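Local coordinates for soluble epoxide hydrolase (Bacillus megaterium, PDB 4INZ), which is an enzyme of the alpha/beta hydrolase fold, with a largely parallel central sheet flanked by helices and a helical cap inserted between two of its strands, at residues A162-Q168 with Y220-F226; R147-T151 with D230-K234; F137-H141 with D256-M260. The protein carries 1 engineered substitution. All blocks are in the same frame, centred on the assembly; numbering follows the deposited sequence. Where two conformers were deposited one is given.

Interaction 1. Residues A162-Q168 with Y220-F226. Engineered in segment 162-168: Ala162 (natural residue Met).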
# COMPACT_ATOMS: atom_id res chain seq x y z
N ALA A 162 -7.21 -13.54 3.72
CA ALA A 162 -7.13 -13.44 2.26
C ALA A 162 -7.92 -14.56 1.59
O ALA A 162 -8.54 -14.36 0.54
CB ALA A 162 -5.69 -13.43 1.80
N LYS A 163 -7.89 -15.75 2.19
CA LYS A 163 -8.69 -16.85 1.71
C LYS A 163 -10.17 -16.55 1.96
O LYS A 163 -11.01 -16.75 1.09
CB LYS A 163 -8.27 -18.16 2.40
CG LYS A 163 -9.08 -19.38 2.00
CD LYS A 163 -9.06 -19.63 0.50
CE LYS A 163 -9.56 -21.03 0.17
NZ LYS A 163 -8.59 -22.08 0.61
N TRP A 164 -10.48 -16.04 3.15
CA TRP A 164 -11.85 -15.68 3.48
C TRP A 164 -12.39 -14.62 2.52
O TRP A 164 -13.56 -14.65 2.14
CB TRP A 164 -11.95 -15.21 4.93
CG TRP A 164 -13.34 -14.93 5.38
CD1 TRP A 164 -14.41 -15.78 5.32
CD2 TRP A 164 -13.82 -13.72 5.98
NE1 TRP A 164 -15.53 -15.17 5.84
CE2 TRP A 164 -15.19 -13.91 6.25
CE3 TRP A 164 -13.23 -12.50 6.31
CZ2 TRP A 164 -15.98 -12.91 6.83
CZ3 TRP A 164 -14.01 -11.52 6.89
CH2 TRP A 164 -15.37 -11.73 7.15
N PHE A 165 -11.53 -13.68 2.13
CA PHE A 165 -11.95 -12.61 1.21
C PHE A 165 -12.40 -13.15 -0.15
O PHE A 165 -12.97 -12.41 -0.95
CB PHE A 165 -10.84 -11.58 0.99
CG PHE A 165 -10.71 -10.58 2.10
CD1 PHE A 165 -11.36 -10.76 3.31
CD2 PHE A 165 -9.94 -9.44 1.93
CE1 PHE A 165 -11.24 -9.83 4.34
CE2 PHE A 165 -9.81 -8.50 2.95
CZ PHE A 165 -10.46 -8.70 4.15
N GLN A 166 -12.15 -14.43 -0.41
CA GLN A 166 -12.59 -15.04 -1.65
C GLN A 166 -14.10 -15.31 -1.60
O GLN A 166 -14.76 -15.42 -2.63
CB GLN A 166 -11.82 -16.34 -1.93
CG GLN A 166 -10.30 -16.23 -1.81
CD GLN A 166 -9.68 -15.28 -2.83
OE1 GLN A 166 -10.01 -15.32 -4.01
NE2 GLN A 166 -8.77 -14.43 -2.37
N LYS A 167 -14.63 -15.41 -0.38
CA LYS A 167 -16.03 -15.78 -0.18
C LYS A 167 -17.00 -14.63 -0.46
O LYS A 167 -16.68 -13.47 -0.22
CB LYS A 167 -16.26 -16.31 1.24
CG LYS A 167 -15.38 -17.50 1.60
CD LYS A 167 -15.96 -18.81 1.07
CE LYS A 167 -17.07 -19.32 1.97
NZ LYS A 167 -17.69 -20.58 1.44
N GLN A 168 -18.18 -14.96 -0.96
CA GLN A 168 -19.16 -13.93 -1.31
C GLN A 168 -19.71 -13.17 -0.10
O GLN A 168 -20.15 -12.04 -0.23
CB GLN A 168 -20.31 -14.53 -2.13
CG GLN A 168 -19.94 -14.81 -3.58
CD GLN A 168 -19.44 -13.56 -4.31
OE1 GLN A 168 -20.08 -12.51 -4.29
NE2 GLN A 168 -18.29 -13.68 -4.96
N TYR A 220 -7.88 -8.90 -4.06
CA TYR A 220 -7.53 -10.14 -3.36
C TYR A 220 -7.92 -11.38 -4.16
O TYR A 220 -7.30 -12.44 -4.03
CB TYR A 220 -8.21 -10.20 -1.99
CG TYR A 220 -7.69 -9.21 -0.98
CD1 TYR A 220 -6.69 -9.56 -0.08
CD2 TYR A 220 -8.20 -7.91 -0.92
CE1 TYR A 220 -6.20 -8.65 0.84
CE2 TYR A 220 -7.72 -7.00 0.01
CZ TYR A 220 -6.72 -7.37 0.88
OH TYR A 220 -6.23 -6.47 1.80
N ARG A 221 -8.95 -11.24 -4.98
CA ARG A 221 -9.51 -12.39 -5.68
C ARG A 221 -8.70 -12.78 -6.91
O ARG A 221 -9.04 -13.74 -7.61
CB ARG A 221 -10.98 -12.14 -6.02
CG ARG A 221 -11.82 -12.13 -4.75
CD ARG A 221 -13.21 -11.54 -4.92
NE ARG A 221 -13.93 -11.66 -3.66
CZ ARG A 221 -15.18 -11.26 -3.46
NH1 ARG A 221 -15.87 -10.69 -4.44
NH2 ARG A 221 -15.74 -11.43 -2.26
N ASN A 222 -7.62 -12.04 -7.16
CA ASN A 222 -6.66 -12.39 -8.20
C ASN A 222 -5.37 -12.97 -7.63
O ASN A 222 -4.51 -13.41 -8.39
CB ASN A 222 -6.32 -11.17 -9.06
CG ASN A 222 -7.48 -10.75 -9.94
OD1 ASN A 222 -8.21 -11.59 -10.46
ND2 ASN A 222 -7.65 -9.44 -10.11
N LEU A 223 -5.24 -12.96 -6.31
CA LEU A 223 -4.02 -13.46 -5.68
C LEU A 223 -3.79 -14.94 -5.97
O LEU A 223 -4.73 -15.74 -5.94
CB LEU A 223 -4.05 -13.22 -4.17
CG LEU A 223 -3.98 -11.76 -3.73
CD1 LEU A 223 -4.23 -11.63 -2.24
CD2 LEU A 223 -2.63 -11.17 -4.11
N LYS A 224 -2.54 -15.30 -6.25
CA LYS A 224 -2.18 -16.68 -6.53
C LYS A 224 -1.32 -17.21 -5.40
O LYS A 224 -0.11 -17.38 -5.55
CB LYS A 224 -1.45 -16.78 -7.87
CG LYS A 224 -2.29 -16.32 -9.06
CD LYS A 224 -3.50 -17.22 -9.27
CE LYS A 224 -4.79 -16.43 -9.42
NZ LYS A 224 -4.80 -15.53 -10.61
N ILE A 225 -1.94 -17.45 -4.26
CA ILE A 225 -1.21 -17.87 -3.06
C ILE A 225 -1.96 -18.96 -2.33
O ILE A 225 -1.78 -19.14 -1.13
CB ILE A 225 -1.01 -16.68 -2.09
CG1 ILE A 225 -2.36 -16.15 -1.59
CG2 ILE A 225 -0.19 -15.59 -2.74
CD1 ILE A 225 -2.25 -15.08 -0.51
N PHE A 226 -2.78 -19.71 -3.06
CA PHE A 226 -3.67 -20.68 -2.43
C PHE A 226 -3.35 -22.14 -2.77
O PHE A 226 -3.37 -23.00 -1.90
CB PHE A 226 -5.13 -20.33 -2.72
CG PHE A 226 -5.50 -18.94 -2.30
CD1 PHE A 226 -5.56 -18.59 -0.96
CD2 PHE A 226 -5.77 -17.96 -3.25
CE1 PHE A 226 -5.89 -17.31 -0.57
CE2 PHE A 226 -6.11 -16.67 -2.87
CZ PHE A 226 -6.16 -16.35 -1.53
O HOH W 1 -18.36 -10.62 -1.38
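A mixed polar and aromatic contact joins two parts of the helical cap: helix 160-164 with the turn after it, and the loop leaving helix 213-220. Arg221, extended from CG to NE, runs antiparallel to the Gln166 side chain and grips one carbonyl oxygen side-on, with NE 3.0 Å and NH2 3.2 Å from Phe165 O. That oxygen lies near the guanidinium plane; NE meets it in the carbonyl plane, whereas NH2 is tilted from it. NH2 also donates to a water, which in turn donates to Gln168 O. Gln166 reaches the other way. A bend at chi2 (-64°) folds its amide back, and Gln166 NE2 donates to two carbonyls, 2.9 Å to O of the engineered Ala162 and 3.0 Å to Tyr220 O. The second bond is nearly straight at 172° but arrives above the carbonyl plane, on the opposite face from Leu223 N, which closes the turn Tyr220-Leu223. Phe226 comes against the same amide, its CZ 3.3 Å from Gln166 NE2, and its CE1 lies 3.6 Å from Lys163 CA. Deeper in, Phe165 points its edge at the face of Tyr220 in a T-shaped pair, CD2 over the ring centre and centroids 4.8 Å apart; Phe47 and Trp115 extend the cluster. Two side chains thus bind three backbone carbonyls, and the arginine charge probably strengthens the two-nitrogen grip on Phe165 O.

Interaction 2. Residues R147-T151 with D230-K234. With EDO (1,2-ethanediol), chain C.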
# COMPACT_ATOMS: atom_id res chain seq x y z
N ARG A 147 8.15 -16.67 0.91
CA ARG A 147 8.93 -17.50 1.83
C ARG A 147 8.17 -17.71 3.15
O ARG A 147 8.11 -18.82 3.67
CB ARG A 147 10.28 -16.85 2.10
CG ARG A 147 11.23 -17.69 2.94
CD ARG A 147 12.42 -16.85 3.38
NE ARG A 147 11.98 -15.72 4.19
CZ ARG A 147 12.70 -14.63 4.41
NH1 ARG A 147 13.91 -14.50 3.87
NH2 ARG A 147 12.22 -13.64 5.16
N GLU A 148 7.60 -16.64 3.69
CA GLU A 148 6.89 -16.74 4.96
C GLU A 148 5.56 -17.48 4.84
O GLU A 148 5.18 -18.24 5.73
CB GLU A 148 6.71 -15.36 5.60
CG GLU A 148 8.02 -14.62 5.81
CD GLU A 148 9.00 -15.40 6.69
OE1 GLU A 148 8.57 -15.98 7.72
OE2 GLU A 148 10.21 -15.44 6.36
N LEU A 149 4.85 -17.27 3.73
CA LEU A 149 3.61 -18.01 3.48
C LEU A 149 3.87 -19.50 3.43
O LEU A 149 3.03 -20.30 3.84
CB LEU A 149 2.95 -17.57 2.17
CG LEU A 149 2.10 -16.31 2.18
CD1 LEU A 149 1.40 -16.16 0.83
CD2 LEU A 149 1.08 -16.36 3.31
N ARG A 150 5.04 -19.88 2.92
CA ARG A 150 5.38 -21.30 2.78
C ARG A 150 5.72 -21.96 4.12
O ARG A 150 5.39 -23.13 4.33
CB ARG A 150 6.56 -21.49 1.82
CG ARG A 150 6.19 -21.47 0.34
CD ARG A 150 7.34 -21.97 -0.53
NE ARG A 150 8.47 -21.05 -0.54
CZ ARG A 150 8.60 -20.02 -1.38
NH1 ARG A 150 7.65 -19.78 -2.27
NH2 ARG A 150 9.66 -19.23 -1.32
N THR A 151 6.38 -21.23 5.01
CA THR A 151 7.00 -21.88 6.17
C THR A 151 6.59 -21.32 7.52
O THR A 151 6.71 -22.00 8.54
CB THR A 151 8.54 -21.82 6.07
OG1 THR A 151 8.95 -20.45 5.99
CG2 THR A 151 9.03 -22.56 4.85
N ASP A 230 1.08 -22.66 -6.73
CA ASP A 230 1.20 -21.21 -6.59
C ASP A 230 2.06 -20.81 -5.39
O ASP A 230 2.82 -19.86 -5.46
CB ASP A 230 -0.18 -20.55 -6.51
CG ASP A 230 -0.87 -20.48 -7.86
OD1 ASP A 230 -0.17 -20.62 -8.89
OD2 ASP A 230 -2.10 -20.28 -7.89
N LEU A 231 1.93 -21.55 -4.29
CA LEU A 231 2.72 -21.29 -3.10
C LEU A 231 4.21 -21.55 -3.34
O LEU A 231 5.06 -21.08 -2.58
CB LEU A 231 2.22 -22.12 -1.92
CG LEU A 231 1.08 -21.53 -1.09
CD1 LEU A 231 0.56 -22.56 -0.09
CD2 LEU A 231 1.53 -20.27 -0.37
N ARG A 232 4.53 -22.30 -4.39
CA ARG A 232 5.92 -22.60 -4.72
C ARG A 232 6.59 -21.48 -5.51
O ARG A 232 7.80 -21.49 -5.71
CB ARG A 232 6.03 -23.93 -5.48
CG ARG A 232 5.64 -25.15 -4.66
CD ARG A 232 6.19 -26.43 -5.28
NE ARG A 232 5.62 -26.69 -6.60
CZ ARG A 232 4.58 -27.49 -6.82
NH1 ARG A 232 3.99 -28.11 -5.80
NH2 ARG A 232 4.13 -27.67 -8.06
N ARG A 233 5.80 -20.51 -5.97
CA ARG A 233 6.35 -19.41 -6.76
C ARG A 233 7.33 -18.61 -5.91
O ARG A 233 7.11 -18.41 -4.72
CB ARG A 233 5.23 -18.52 -7.31
CG ARG A 233 4.06 -19.31 -7.87
CD ARG A 233 3.29 -18.54 -8.94
NE ARG A 233 3.45 -19.18 -10.24
CZ ARG A 233 2.85 -18.79 -11.36
NH1 ARG A 233 2.03 -17.75 -11.35
NH2 ARG A 233 3.08 -19.45 -12.49
N LYS A 234 8.41 -18.14 -6.53
CA LYS A 234 9.44 -17.38 -5.83
C LYS A 234 8.97 -15.98 -5.42
O LYS A 234 9.41 -15.44 -4.41
CB LYS A 234 10.71 -17.27 -6.67
CG LYS A 234 11.49 -18.58 -6.81
CD LYS A 234 11.44 -19.10 -8.24
CE LYS A 234 12.33 -20.33 -8.44
NZ LYS A 234 13.79 -20.01 -8.28
C1 EDO C . 11.51 -21.43 0.34
O1 EDO C . 10.64 -21.52 1.47
C2 EDO C . 12.10 -20.03 0.24
O2 EDO C . 13.45 -20.05 0.74
O HOH W 2 10.50 -16.64 -2.24
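Arg150 leaves its helix with CG beside its own backbone N (chi1 -81°), and a bend at chi3 (-68°) swings the guanidinium across to the carbonyls of Leu231 and Arg233. Arg150 NH1 alone bridges the two, lying 2.9 Å from Leu231 O and 2.9 Å from Arg233 O. The bond to Leu231 is fairly straight, with the donor tilted a little from the carbonyl plane; the one to Arg233 is more bent and enters above that plane. Leu231 O also sits against the aliphatic part of the arginine, 3.2 Å from Arg150 CD. The helix 142-151 that carries Arg150 follows strand 131-137 after a short loop, at the start of the cap, while 230-234 belongs to the connection running back to strand 248-253, so one side chain ties the way into the cap to the way out of it. NE and NH2 have partners as well. Arg150 NE donates almost in line (3.0 Å) to O1 of a 1,2-ethanediol molecule, probably from the crystallisation liquor, and NH2 gives to a water that donates to Lys234 O. Partners all in its plane should restrain the group's rotation, and the backbone N of Arg147 lies above one face. Beside this polar grip Leu231 CD2 packs 4.0 Å from Leu149 CB, and Leu149 also touches Ile225. Arg147, one turn back on the helix, holds Glu148 OE2 in a salt bridge through NE and NH2.

Interaction 3. Residues F137-H141 with D256-M260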
# COMPACT_ATOMS: atom_id res chain seq x y z
N PHE A 137 6.32 0.70 3.84
CA PHE A 137 5.76 0.40 5.16
C PHE A 137 5.24 -1.04 5.18
O PHE A 137 5.43 -1.78 4.22
CB PHE A 137 4.64 1.40 5.51
CG PHE A 137 5.12 2.81 5.69
CD1 PHE A 137 5.34 3.32 6.97
CD2 PHE A 137 5.37 3.63 4.59
CE1 PHE A 137 5.81 4.62 7.15
CE2 PHE A 137 5.84 4.93 4.76
CZ PHE A 137 6.06 5.43 6.04
N ASN A 138 4.59 -1.43 6.27
CA ASN A 138 4.07 -2.80 6.40
C ASN A 138 3.37 -3.28 5.14
O ASN A 138 2.46 -2.62 4.65
CB ASN A 138 3.11 -2.90 7.59
CG ASN A 138 3.81 -2.72 8.90
OD1 ASN A 138 3.80 -3.63 9.75
ND2 ASN A 138 4.45 -1.58 9.08
N GLY A 139 3.78 -4.43 4.63
CA GLY A 139 3.22 -4.99 3.41
C GLY A 139 4.20 -6.01 2.85
O GLY A 139 5.29 -6.16 3.38
N PRO A 140 3.81 -6.70 1.78
CA PRO A 140 4.64 -7.84 1.34
C PRO A 140 5.77 -7.47 0.38
O PRO A 140 5.53 -6.85 -0.67
CB PRO A 140 3.62 -8.73 0.63
CG PRO A 140 2.63 -7.74 0.03
CD PRO A 140 2.54 -6.61 1.05
N HIS A 141 7.00 -7.85 0.73
CA HIS A 141 8.09 -7.86 -0.24
C HIS A 141 7.85 -9.06 -1.14
O HIS A 141 7.50 -10.13 -0.66
CB HIS A 141 9.45 -7.99 0.46
CG HIS A 141 10.60 -8.10 -0.49
ND1 HIS A 141 11.12 -9.31 -0.89
CD2 HIS A 141 11.32 -7.15 -1.13
CE1 HIS A 141 12.12 -9.10 -1.74
NE2 HIS A 141 12.25 -7.80 -1.90
N ASP A 256 1.97 -5.23 13.99
CA ASP A 256 1.07 -5.56 12.89
C ASP A 256 0.60 -7.02 12.96
O ASP A 256 1.41 -7.93 12.90
CB ASP A 256 1.81 -5.34 11.57
CG ASP A 256 0.91 -5.44 10.37
OD1 ASP A 256 -0.29 -5.78 10.51
OD2 ASP A 256 1.42 -5.19 9.26
N PRO A 257 -0.72 -7.23 13.06
CA PRO A 257 -1.24 -8.61 13.11
C PRO A 257 -1.33 -9.28 11.74
O PRO A 257 -1.56 -10.49 11.68
CB PRO A 257 -2.65 -8.41 13.67
CG PRO A 257 -3.05 -7.05 13.19
CD PRO A 257 -1.78 -6.23 13.24
N THR A 258 -1.13 -8.53 10.67
CA THR A 258 -1.30 -9.05 9.31
C THR A 258 0.02 -9.47 8.66
O THR A 258 0.06 -10.38 7.84
CB THR A 258 -1.98 -8.01 8.41
OG1 THR A 258 -3.25 -7.66 8.97
CG2 THR A 258 -2.17 -8.55 7.02
N PHE A 259 1.10 -8.77 9.00
CA PHE A 259 2.42 -9.11 8.47
C PHE A 259 3.41 -9.32 9.60
O PHE A 259 3.66 -8.42 10.40
CB PHE A 259 2.91 -8.04 7.49
CG PHE A 259 2.06 -7.90 6.26
CD1 PHE A 259 2.26 -8.73 5.17
CD2 PHE A 259 1.05 -6.96 6.20
CE1 PHE A 259 1.46 -8.62 4.04
CE2 PHE A 259 0.25 -6.84 5.08
CZ PHE A 259 0.45 -7.67 3.99
N MET A 260 3.96 -10.53 9.68
CA MET A 260 4.86 -10.92 10.76
C MET A 260 6.23 -10.31 10.58
O MET A 260 6.63 -9.98 9.47
CB MET A 260 4.96 -12.45 10.83
CG MET A 260 3.64 -13.15 11.12
SD MET A 260 2.94 -12.73 12.74
CE MET A 260 1.80 -11.41 12.32
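Phe259 lays one face of its ring on the backbone at Gly139, whose CA stands over the ring centre, 3.8 Å from the centroid and only 9° off the normal, in a CH-pi contact. The ring takes this place with CG beside its backbone N (chi1 -64°). Next along the chain, Pro140 sits beside CE1 and CZ of the same ring, its CD 3.8 Å from Phe259 CE1. Asn138 and Asp256 meet from opposite directions with amide and carboxylate planes well turned from each other; Asn138 CB lies 3.3 Å from Asp256 OD2. That oxygen is also at the edge of the Phe259 ring, in its plane, and is hydrogen-bonded to His284 ND1. The other carboxylate oxygen turns back on its own loop, accepting from the backbone in an Asx turn, 2.9 Å from Thr258 N to Asp256 OD1, in a fairly straight bond (164°) that comes from above the carboxylate plane. The two segments follow the neighbouring parallel strands 131-137 and 248-253, at the C-terminal ends of the sheet strands, where alpha/beta hydrolases carry their active site, and a bound di(hydroxyethyl)ether lies about 4 Å from the side chain of Pro140. Both oxygens of Asp256 are therefore engaged in hydrogen bonds, one within its loop and one to His284, while Asn138 and the Phe259 ring pack around OD2; the carboxylate is set in a buried, partly apolar frame with its orientation restrained.

In the fold
Interaction 3 is the buried one, its centre about 10 Å from the centre of the chain, and joins loops at the C-terminal ends of sheet strands; interaction 2 is a surface contact and interaction 1 partly buried. Interactions 1 and 2 lie within the cap and touch where Ile225 O packs on Leu231. In chain order 220-226 and 230-234 are successive parts of one connection. Interactions 2 and 3 share no direct touch, yet 137-141 leads straight into the helix that carries Arg150. Toward the outside, arginines bind backbone carbonyls with help from water; inside, one ring face on a glycine and a carboxylate do the work. Interaction 1 pairs an arginine grip on a carbonyl with an edge-to-face aromatic pair.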